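Local coordinates for protein lovastatin nonaketide synthase mokA (Monascus pilosus, PDB 6AD3) that builds the nonaketide of monacolin K (lovastatin) from malonyl-CoA as an iterative type I polyketide synthase, represented here by its condensation domain, at residues P465-E471 / L482-Q487; Y331-Y335 / A435-Y439; H292-N297 / S488-E492. The protein carries 1 engineered substitution. All coordinates share one frame; numbering follows the deposited sequence.

Contact 1 (P465-E471 / L482-Q487); sequences PYDVVLE and LTVKLQ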
loop_
_atom_site.group_PDB
_atom_site.type_symbol
_atom_site.label_atom_id
_atom_site.label_comp_id
_atom_site.label_asym_id
_atom_site.label_seq_id
_atom_site.Cartn_x
_atom_site.Cartn_y
_atom_site.Cartn_z
ATOM N N PRO A 465 9.133 6.549 -1.171
ATOM C CA PRO A 465 10.560 6.819 -1.264
ATOM C C PRO A 465 11.421 5.568 -1.344
ATOM O O PRO A 465 12.659 5.671 -1.450
ATOM C CB PRO A 465 10.857 7.562 0.040
ATOM C CG PRO A 465 9.859 7.031 0.973
ATOM C CD PRO A 465 8.613 6.897 0.152
ATOM N N TYR A 466 10.806 4.399 -1.231
ATOM C CA TYR A 466 11.570 3.165 -1.014
ATOM C C TYR A 466 12.329 2.689 -2.275
ATOM O O TYR A 466 11.776 2.676 -3.372
ATOM C CB TYR A 466 10.620 2.079 -0.477
ATOM C CG TYR A 466 9.975 2.515 0.801
ATOM C CD1 TYR A 466 10.717 2.631 1.977
ATOM C CD2 TYR A 466 8.661 2.961 0.825
ATOM C CE1 TYR A 466 10.178 3.185 3.126
ATOM C CE2 TYR A 466 8.109 3.480 1.988
ATOM C CZ TYR A 466 8.890 3.626 3.126
ATOM O OH TYR A 466 8.380 4.179 4.257
ATOM N N ASP A 467 13.565 2.207 -2.080
ATOM C CA ASP A 467 14.410 1.759 -3.195
ATOM C C ASP A 467 13.739 0.619 -3.951
ATOM O O ASP A 467 13.783 0.587 -5.173
ATOM C CB ASP A 467 15.780 1.292 -2.710
ATOM C CG ASP A 467 16.712 2.436 -2.325
ATOM O OD1 ASP A 467 16.272 3.577 -2.134
ATOM O OD2 ASP A 467 17.919 2.172 -2.252
ATOM N N VAL A 468 13.183 -0.342 -3.215
ATOM C CA VAL A 468 12.599 -1.534 -3.801
ATOM C C VAL A 468 11.316 -1.892 -3.060
ATOM O O VAL A 468 11.247 -1.837 -1.834
ATOM C CB VAL A 468 13.592 -2.734 -3.777
ATOM C CG1 VAL A 468 14.120 -2.951 -2.412
ATOM C CG2 VAL A 468 12.954 -4.007 -4.340
ATOM N N VAL A 469 10.277 -2.103 -3.834
ATOM C CA VAL A 469 8.979 -2.443 -3.311
ATOM C C VAL A 469 8.488 -3.657 -4.075
ATOM O O VAL A 469 8.397 -3.634 -5.326
ATOM C CB VAL A 469 7.988 -1.305 -3.433
ATOM C CG1 VAL A 469 6.620 -1.720 -2.850
ATOM C CG2 VAL A 469 8.497 -0.027 -2.754
ATOM N N LEU A 470 8.082 -4.680 -3.333
ATOM C CA LEU A 470 7.427 -5.848 -3.887
ATOM C C LEU A 470 5.986 -5.874 -3.354
ATOM O O LEU A 470 5.770 -5.947 -2.126
ATOM C CB LEU A 470 8.156 -7.133 -3.472
ATOM C CG LEU A 470 7.419 -8.447 -3.745
ATOM C CD1 LEU A 470 7.131 -8.593 -5.213
ATOM C CD2 LEU A 470 8.235 -9.643 -3.278
ATOM N N GLU A 471 5.014 -5.705 -4.259
ATOM C CA GLU A 471 3.610 -5.795 -3.911
ATOM C C GLU A 471 3.059 -7.048 -4.579
ATOM O O GLU A 471 3.439 -7.337 -5.708
ATOM C CB GLU A 471 2.822 -4.612 -4.473
ATOM C CG GLU A 471 3.260 -3.277 -3.967
ATOM C CD GLU A 471 2.477 -2.150 -4.569
ATOM O OE1 GLU A 471 2.998 -1.006 -4.586
ATOM O OE2 GLU A 471 1.270 -2.377 -4.847
ATOM N N LEU A 482 2.622 -10.492 -9.030
ATOM C CA LEU A 482 3.766 -9.858 -8.412
ATOM C C LEU A 482 4.070 -8.563 -9.140
ATOM O O LEU A 482 4.288 -8.574 -10.361
ATOM C CB LEU A 482 4.992 -10.785 -8.488
ATOM C CG LEU A 482 5.030 -12.103 -7.690
ATOM C CD1 LEU A 482 3.780 -12.904 -7.753
ATOM C CD2 LEU A 482 6.216 -12.921 -8.130
ATOM N N THR A 483 4.263 -7.479 -8.379
ATOM C CA THR A 483 4.665 -6.195 -8.917
ATOM C C THR A 483 5.934 -5.771 -8.184
ATOM O O THR A 483 5.943 -5.700 -6.938
ATOM C CB THR A 483 3.596 -5.102 -8.682
ATOM O OG1 THR A 483 2.362 -5.530 -9.261
ATOM C CG2 THR A 483 4.003 -3.776 -9.291
ATOM N N VAL A 484 6.993 -5.488 -8.948
ATOM C CA VAL A 484 8.236 -4.931 -8.395
ATOM C C VAL A 484 8.443 -3.491 -8.905
ATOM O O VAL A 484 8.340 -3.209 -10.144
ATOM C CB VAL A 484 9.458 -5.789 -8.816
ATOM C CG1 VAL A 484 10.745 -5.094 -8.430
ATOM C CG2 VAL A 484 9.366 -7.148 -8.155
ATOM N N LYS A 485 8.695 -2.593 -7.962
ATOM C CA LYS A 485 8.948 -1.180 -8.234
ATOM C C LYS A 485 10.326 -0.835 -7.718
ATOM O O LYS A 485 10.648 -1.139 -6.570
ATOM C CB LYS A 485 7.916 -0.296 -7.527
ATOM C CG LYS A 485 6.450 -0.601 -7.906
ATOM C CD LYS A 485 5.464 0.267 -7.100
ATOM C CE LYS A 485 4.017 0.115 -7.572
ATOM N NZ LYS A 485 3.064 0.792 -6.640
ATOM N N LEU A 486 11.114 -0.168 -8.560
ATOM C CA LEU A 486 12.455 0.323 -8.199
ATOM C C LEU A 486 12.557 1.834 -8.434
ATOM O O LEU A 486 11.936 2.380 -9.366
ATOM C CB LEU A 486 13.517 -0.401 -9.017
ATOM C CG LEU A 486 13.500 -1.915 -8.972
ATOM C CD1 LEU A 486 14.576 -2.480 -9.909
ATOM C CD2 LEU A 486 13.752 -2.387 -7.526
ATOM N N GLN A 487 13.272 2.528 -7.548
ATOM C CA GLN A 487 13.452 3.964 -7.704
ATOM C C GLN A 487 14.269 4.239 -8.982
ATOM O O GLN A 487 15.374 3.701 -9.138
ATOM C CB GLN A 487 14.207 4.548 -6.504
ATOM C CG GLN A 487 13.434 4.586 -5.214
ATOM C CD GLN A 487 12.272 5.579 -5.227
ATOM O OE1 GLN A 487 11.162 5.272 -4.732
ATOM N NE2 GLN A 487 12.514 6.765 -5.772
HETATM O O HOH W 1 0.864 -7.178 -7.713
#

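Contact 2 (Y331-Y335 / A435-Y439); sequences YLAAY and AVFDY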
loop_
_atom_site.group_PDB
_atom_site.type_symbol
_atom_site.label_atom_id
_atom_site.label_comp_id
_atom_site.label_asym_id
_atom_site.label_seq_id
_atom_site.Cartn_x
_atom_site.Cartn_y
_atom_site.Cartn_z
ATOM N N TYR A 331 6.946 -15.972 0.888
ATOM C CA TYR A 331 7.258 -14.946 -0.078
ATOM C C TYR A 331 8.215 -13.887 0.571
ATOM O O TYR A 331 9.143 -13.387 -0.075
ATOM C CB TYR A 331 5.967 -14.310 -0.604
ATOM C CG TYR A 331 5.164 -15.213 -1.484
ATOM C CD1 TYR A 331 5.634 -15.567 -2.738
ATOM C CD2 TYR A 331 3.892 -15.690 -1.101
ATOM C CE1 TYR A 331 4.942 -16.452 -3.536
ATOM C CE2 TYR A 331 3.170 -16.546 -1.924
ATOM C CZ TYR A 331 3.687 -16.873 -3.180
ATOM O OH TYR A 331 3.044 -17.762 -4.039
ATOM N N LEU A 332 7.960 -13.555 1.840
ATOM C CA LEU A 332 8.745 -12.532 2.545
ATOM C C LEU A 332 10.166 -13.051 2.785
ATOM O O LEU A 332 11.143 -12.369 2.524
ATOM C CB LEU A 332 8.080 -12.200 3.872
ATOM C CG LEU A 332 8.951 -11.325 4.799
ATOM C CD1 LEU A 332 9.260 -9.980 4.175
ATOM C CD2 LEU A 332 8.256 -11.139 6.124
ATOM N N ALA A 333 10.264 -14.297 3.228
ATOM C CA ALA A 333 11.550 -14.892 3.462
ATOM C C ALA A 333 12.391 -14.954 2.194
ATOM O O ALA A 333 13.570 -14.680 2.236
ATOM C CB ALA A 333 11.399 -16.296 4.099
ATOM N N ALA A 334 11.777 -15.330 1.073
ATOM C CA ALA A 334 12.460 -15.425 -0.170
ATOM C C ALA A 334 12.890 -14.024 -0.678
ATOM O O ALA A 334 13.976 -13.848 -1.232
ATOM C CB ALA A 334 11.576 -16.144 -1.181
ATOM N N TYR A 335 12.052 -13.027 -0.436
ATOM C CA TYR A 335 12.367 -11.646 -0.789
ATOM C C TYR A 335 13.582 -11.174 -0.007
ATOM O O TYR A 335 14.515 -10.594 -0.582
ATOM C CB TYR A 335 11.154 -10.770 -0.500
ATOM C CG TYR A 335 11.324 -9.299 -0.728
ATOM C CD1 TYR A 335 11.607 -8.811 -1.972
ATOM C CD2 TYR A 335 10.841 -8.409 0.205
ATOM C CE1 TYR A 335 11.567 -7.441 -2.224
ATOM C CE2 TYR A 335 10.796 -7.045 -0.040
ATOM C CZ TYR A 335 11.188 -6.572 -1.245
ATOM O OH TYR A 335 11.125 -5.196 -1.493
ATOM N N ALA A 435 13.388 -0.977 1.741
ATOM C CA ALA A 435 12.645 -2.016 1.053
ATOM C C ALA A 435 11.284 -2.209 1.726
ATOM O O ALA A 435 11.179 -2.224 2.962
ATOM C CB ALA A 435 13.413 -3.329 1.129
ATOM N N VAL A 436 10.266 -2.480 0.911
ATOM C CA VAL A 436 8.923 -2.777 1.414
ATOM C C VAL A 436 8.409 -4.058 0.767
ATOM O O VAL A 436 8.660 -4.308 -0.414
ATOM C CB VAL A 436 7.952 -1.605 1.125
ATOM C CG1 VAL A 436 6.481 -2.001 1.305
ATOM C CG2 VAL A 436 8.283 -0.407 2.006
ATOM N N PHE A 437 7.592 -4.784 1.538
ATOM C CA PHE A 437 6.891 -5.967 1.113
ATOM C C PHE A 437 5.412 -5.810 1.467
ATOM O O PHE A 437 5.047 -5.602 2.637
ATOM C CB PHE A 437 7.453 -7.207 1.816
ATOM C CG PHE A 437 6.748 -8.509 1.422
ATOM C CD1 PHE A 437 6.903 -9.027 0.157
ATOM C CD2 PHE A 437 5.906 -9.173 2.295
ATOM C CE1 PHE A 437 6.263 -10.197 -0.229
ATOM C CE2 PHE A 437 5.339 -10.399 1.943
ATOM C CZ PHE A 437 5.497 -10.895 0.681
ATOM N N ASP A 438 4.552 -5.929 0.472
ATOM C CA ASP A 438 3.108 -5.733 0.672
ATOM C C ASP A 438 2.357 -6.875 0.029
ATOM O O ASP A 438 2.325 -7.000 -1.207
ATOM C CB ASP A 438 2.677 -4.389 0.069
ATOM C CG ASP A 438 1.180 -4.076 0.278
ATOM O OD1 ASP A 438 0.431 -4.998 0.585
ATOM O OD2 ASP A 438 0.825 -2.865 0.257
ATOM N N TYR A 439 1.764 -7.729 0.876
ATOM C CA TYR A 439 1.081 -8.936 0.416
ATOM C C TYR A 439 -0.383 -8.865 0.853
ATOM O O TYR A 439 -0.689 -8.516 1.998
ATOM C CB TYR A 439 1.743 -10.164 1.043
ATOM C CG TYR A 439 0.976 -11.462 0.935
ATOM C CD1 TYR A 439 -0.083 -11.748 1.785
ATOM C CD2 TYR A 439 1.316 -12.395 -0.017
ATOM C CE1 TYR A 439 -0.755 -12.961 1.720
ATOM C CE2 TYR A 439 0.679 -13.638 -0.058
ATOM C CZ TYR A 439 -0.337 -13.910 0.846
ATOM O OH TYR A 439 -1.046 -15.106 0.735
#

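Contact 3 (H292-N297 / S488-E492); sequences HARQPN and SSVYE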
loop_
_atom_site.group_PDB
_atom_site.type_symbol
_atom_site.label_atom_id
_atom_site.label_comp_id
_atom_site.label_asym_id
_atom_site.label_seq_id
_atom_site.Cartn_x
_atom_site.Cartn_y
_atom_site.Cartn_z
ATOM N N HIS A 292 26.788 5.307 -9.362
ATOM C CA HIS A 292 26.582 6.737 -9.591
ATOM C C HIS A 292 25.649 7.308 -8.553
ATOM O O HIS A 292 24.916 6.562 -7.880
ATOM C CB HIS A 292 26.029 6.999 -10.983
ATOM C CG HIS A 292 25.126 5.922 -11.476
ATOM N ND1 HIS A 292 25.452 5.112 -12.543
ATOM C CD2 HIS A 292 23.955 5.451 -10.984
ATOM C CE1 HIS A 292 24.491 4.224 -12.722
ATOM N NE2 HIS A 292 23.576 4.401 -11.783
ATOM N N ALA A 293 25.660 8.634 -8.449
ATOM C CA ALA A 293 24.912 9.326 -7.434
ATOM C C ALA A 293 23.447 9.006 -7.673
ATOM O O ALA A 293 23.034 8.824 -8.808
ATOM C CB ALA A 293 25.152 10.825 -7.538
ATOM N N ARG A 294 22.677 8.954 -6.598
ATOM C CA ARG A 294 21.240 8.901 -6.680
ATOM C C ARG A 294 20.706 10.185 -7.315
ATOM O O ARG A 294 21.089 11.271 -6.911
ATOM C CB ARG A 294 20.649 8.706 -5.262
ATOM C CG ARG A 294 21.192 7.467 -4.544
ATOM C CD ARG A 294 20.675 7.358 -3.104
ATOM N NE ARG A 294 19.225 7.282 -3.047
ATOM C CZ ARG A 294 18.540 6.168 -2.859
ATOM N NH1 ARG A 294 19.151 5.024 -2.722
ATOM N NH2 ARG A 294 17.232 6.194 -2.871
ATOM N N GLN A 295 19.944 10.045 -8.394
ATOM C CA GLN A 295 19.522 11.184 -9.205
ATOM C C GLN A 295 18.093 11.622 -8.833
ATOM O O GLN A 295 17.160 10.917 -9.168
ATOM C CB GLN A 295 19.555 10.773 -10.696
ATOM C CG GLN A 295 20.111 11.817 -11.634
ATOM C CD GLN A 295 21.523 12.225 -11.280
ATOM O OE1 GLN A 295 22.364 11.385 -10.944
ATOM N NE2 GLN A 295 21.775 13.525 -11.284
ATOM N N PRO A 296 17.924 12.844 -8.257
ATOM C CA PRO A 296 16.608 13.297 -7.789
ATOM C C PRO A 296 15.550 13.185 -8.874
ATOM O O PRO A 296 15.803 13.508 -10.031
ATOM C CB PRO A 296 16.861 14.744 -7.380
ATOM C CG PRO A 296 18.299 14.748 -6.963
ATOM C CD PRO A 296 18.974 13.824 -7.933
ATOM N N ASN A 297 14.475 12.482 -8.554
ATOM C CA ASN A 297 13.441 12.160 -9.530
ATOM C C ASN A 297 12.020 12.179 -8.930
ATOM O O ASN A 297 11.130 11.577 -9.488
ATOM C CB ASN A 297 13.688 10.752 -10.113
ATOM C CG ASN A 297 14.395 10.774 -11.461
ATOM O OD1 ASN A 297 15.631 10.836 -11.535
ATOM N ND2 ASN A 297 13.622 10.603 -12.532
ATOM N N SER A 488 13.757 5.116 -9.842
ATOM C CA SER A 488 14.477 5.538 -11.071
ATOM C C SER A 488 15.739 6.325 -10.692
ATOM O O SER A 488 16.688 6.391 -11.463
ATOM C CB SER A 488 13.546 6.383 -11.956
ATOM O OG SER A 488 13.247 7.612 -11.319
ATOM N N SER A 489 15.796 6.826 -9.467
ATOM C CA SER A 489 16.971 7.577 -9.003
ATOM C C SER A 489 18.187 6.696 -8.868
ATOM O O SER A 489 19.311 7.177 -8.857
ATOM C CB SER A 489 16.660 8.268 -7.665
ATOM O OG SER A 489 16.364 7.322 -6.658
ATOM N N VAL A 490 17.961 5.396 -8.779
ATOM C CA VAL A 490 19.022 4.435 -8.523
ATOM C C VAL A 490 19.111 3.412 -9.652
ATOM O O VAL A 490 20.181 2.847 -9.874
ATOM C CB VAL A 490 18.751 3.653 -7.210
ATOM C CG1 VAL A 490 19.855 2.640 -6.953
ATOM C CG2 VAL A 490 18.647 4.613 -6.044
ATOM N N TYR A 491 17.941 3.024 -10.191
ATOM C CA TYR A 491 17.822 1.846 -11.060
ATOM C C TYR A 491 17.347 2.193 -12.439
ATOM O O TYR A 491 16.755 3.265 -12.668
ATOM C CB TYR A 491 16.878 0.780 -10.436
ATOM C CG TYR A 491 17.418 0.205 -9.148
ATOM C CD1 TYR A 491 18.500 -0.644 -9.167
ATOM C CD2 TYR A 491 16.973 0.654 -7.922
ATOM C CE1 TYR A 491 19.021 -1.166 -8.020
ATOM C CE2 TYR A 491 17.495 0.142 -6.747
ATOM C CZ TYR A 491 18.560 -0.729 -6.809
ATOM O OH TYR A 491 19.111 -1.244 -5.662
ATOM N N GLU A 492 17.616 1.280 -13.372
ATOM C CA GLU A 492 17.273 1.475 -14.774
ATOM C C GLU A 492 15.929 0.847 -15.116
ATOM O O GLU A 492 15.455 -0.064 -14.429
ATOM C CB GLU A 492 18.360 0.842 -15.688
ATOM C CG GLU A 492 19.766 1.329 -15.418
ATOM C CD GLU A 492 19.812 2.823 -15.169
ATOM O OE1 GLU A 492 20.367 3.249 -14.130
ATOM O OE2 GLU A 492 19.167 3.561 -15.933
#

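Contact 1 (P465-E471 / L482-Q487)
Glu471 and Lys485 both turn CG away from their own carbonyl carbons (chi1 -61° and -58°) and then run out extended, which lets their charged ends meet on the same face of a beta hairpin. NZ of Lys485 sits 2.7 Å from OE1 of Glu471, a salt bridge on a diagonal pair rather than on directly opposed residues; the ammonium comes in from above the carboxylate, 40° out of its plane. The second oxygen, OE2, has a long, weak ion pair with Arg461.

Beneath these side chains the strands run antiparallel. Val469 pairs with Lys485 (Val469 N to Lys485 O 2.9 Å, Lys485 N to Val469 O 2.8 Å) and Glu471 with Thr483, each through two backbone bonds. Gln487 N to Asp467 O continues the ladder past the strand start, with the donor tilted out of the carbonyl plane. At the other end a water lies 2.7 Å from Thr483 OG1 and donates to Glu471 O.

The non-hydrogen-bonded pairs supply the greasy face. Val468 and Leu486 lie side by side, CG2 of Val468 touching CD2 of Leu486 at 3.7 Å, while CD1 of Leu470 reaches CG2 of Val484 at 4.0 Å. Helix 495-512 covers this face, with Tyr503 on Leu470, Leu500 on Leu482, and His495 and Pro496 on Leu486. Within the sheet, the hairpin is flanked by strand 301-307 beside 481-487 and by the parallel strand 435-440 beside 468-473.

Contact 2 (Y331-Y335 / A435-Y439)
Helix 327-343 packs on strand 435-440 in a helix-on-sheet layer, Tyr331, Leu332 and Tyr335 touching Ala435, Phe437 and Tyr439. The two short segments run almost antiparallel, at 160°, with their axes 9.9 Å apart. Phe437 is the centre of it: Leu332 backs one face of its ring, CA lying 4.0 Å above the plane toward the rim and CB making an off-centre CH-pi contact. At the far end of the ring, Phe437 CZ meets Tyr331 CB at 3.7 Å.

Condensation domains consist of two halves that each resemble chloramphenicol acetyltransferase, and this layer belongs to the half built on the six-stranded sheet. Strands 348-354 and 468-473 flank 435-440 there, and Ile350 and Leu352 also touch Phe437.

Tyr335 holds CG opposite its backbone N (chi1 177°), which sends the phenol out to the strand. Its CE2 touches Phe437 CB at 3.8 Å, the two rings sliding past each other obliquely with planes 37° apart. The hydroxyl donates a weak hydrogen bond to a backbone carbonyl, Tyr335 OH to Val436 O, 2.8 Å. Tyr331 CD2 lies 4.0 Å from Tyr439 CE2, while the hydroxyl of Tyr439 is hydrogen-bonded to Asp474.

Contact 3 (H292-N297 / S488-E492)
Gln295 and Ser489 tie together two irregular loops at one end of the six-stranded sheet: loop 292-297 leads into strand 301-307, while loop 488-492 leaves the neighbouring strand 481-487 for helix 495-512. The bond is backbone to backbone. Gln295 N donates to Ser489 O over 3.0 Å and nearly straight, 167° at the hydrogen, arriving in the carbonyl plane on a lone pair. Two CA-H...O contacts accompany it, Arg294 CA to Ser489 O at 3.4 Å and Ser489 CA to Gln295 O at 3.3 Å, so Ser489 O takes both the Gln295 N-H and the Arg294 CA-H. At the other end of the loop pair the hydroxyl of Ser488 is hydrogen-bonded to Lys300 O.

Charged groups come next. The bend in the Arg294 side chain (chi3 59°) carries its guanidinium along the 488-492 loop to partners beyond it: NE bonds to Ala427 O, and NH2 makes a salt bridge with Asp467 OD1. These bonds fix the flat group's tilt. Toward the surface, His292 NE2 and Glu492 OE1 stay 4.1 Å apart with ring and carboxylate planes nearly perpendicular; the histidine is poorly ordered and its charge is not seen, so any attraction to Glu492 stays uncertain.

Van der Waals contact centres on Val490, whose two methyls serve different flat groups. CG2 lies over one face of the Arg294 guanidinium, toward its rim and 3.4 Å from NH1, and CG1 lies over a face of the Tyr491 ring. Beside Ser488, Asn297 CB sits 3.4 Å from Ser488 OG.

In the fold
Contacts 1 and 2 are buried and work on one sheet: strands 468-473 and 435-440 are neighbours in it, bonded from Val468 O to Val436 N and from Leu470 O to Asp438 N. Contact 1 is chiefly backbone pairing within the sheet, finished by an ion pair; contact 2 is side-chain packing, mostly aromatic, between that sheet and a helix. Contact 3 is nearer the surface, its centre about 22 Å from the centre of the chain, and joins loops with one backbone bond and a guanidinium. It still touches contact 1, through the Arg294–Asp467 salt bridge and through Tyr491 against Leu486, but stays about 9 Å at nearest atoms from contact 2.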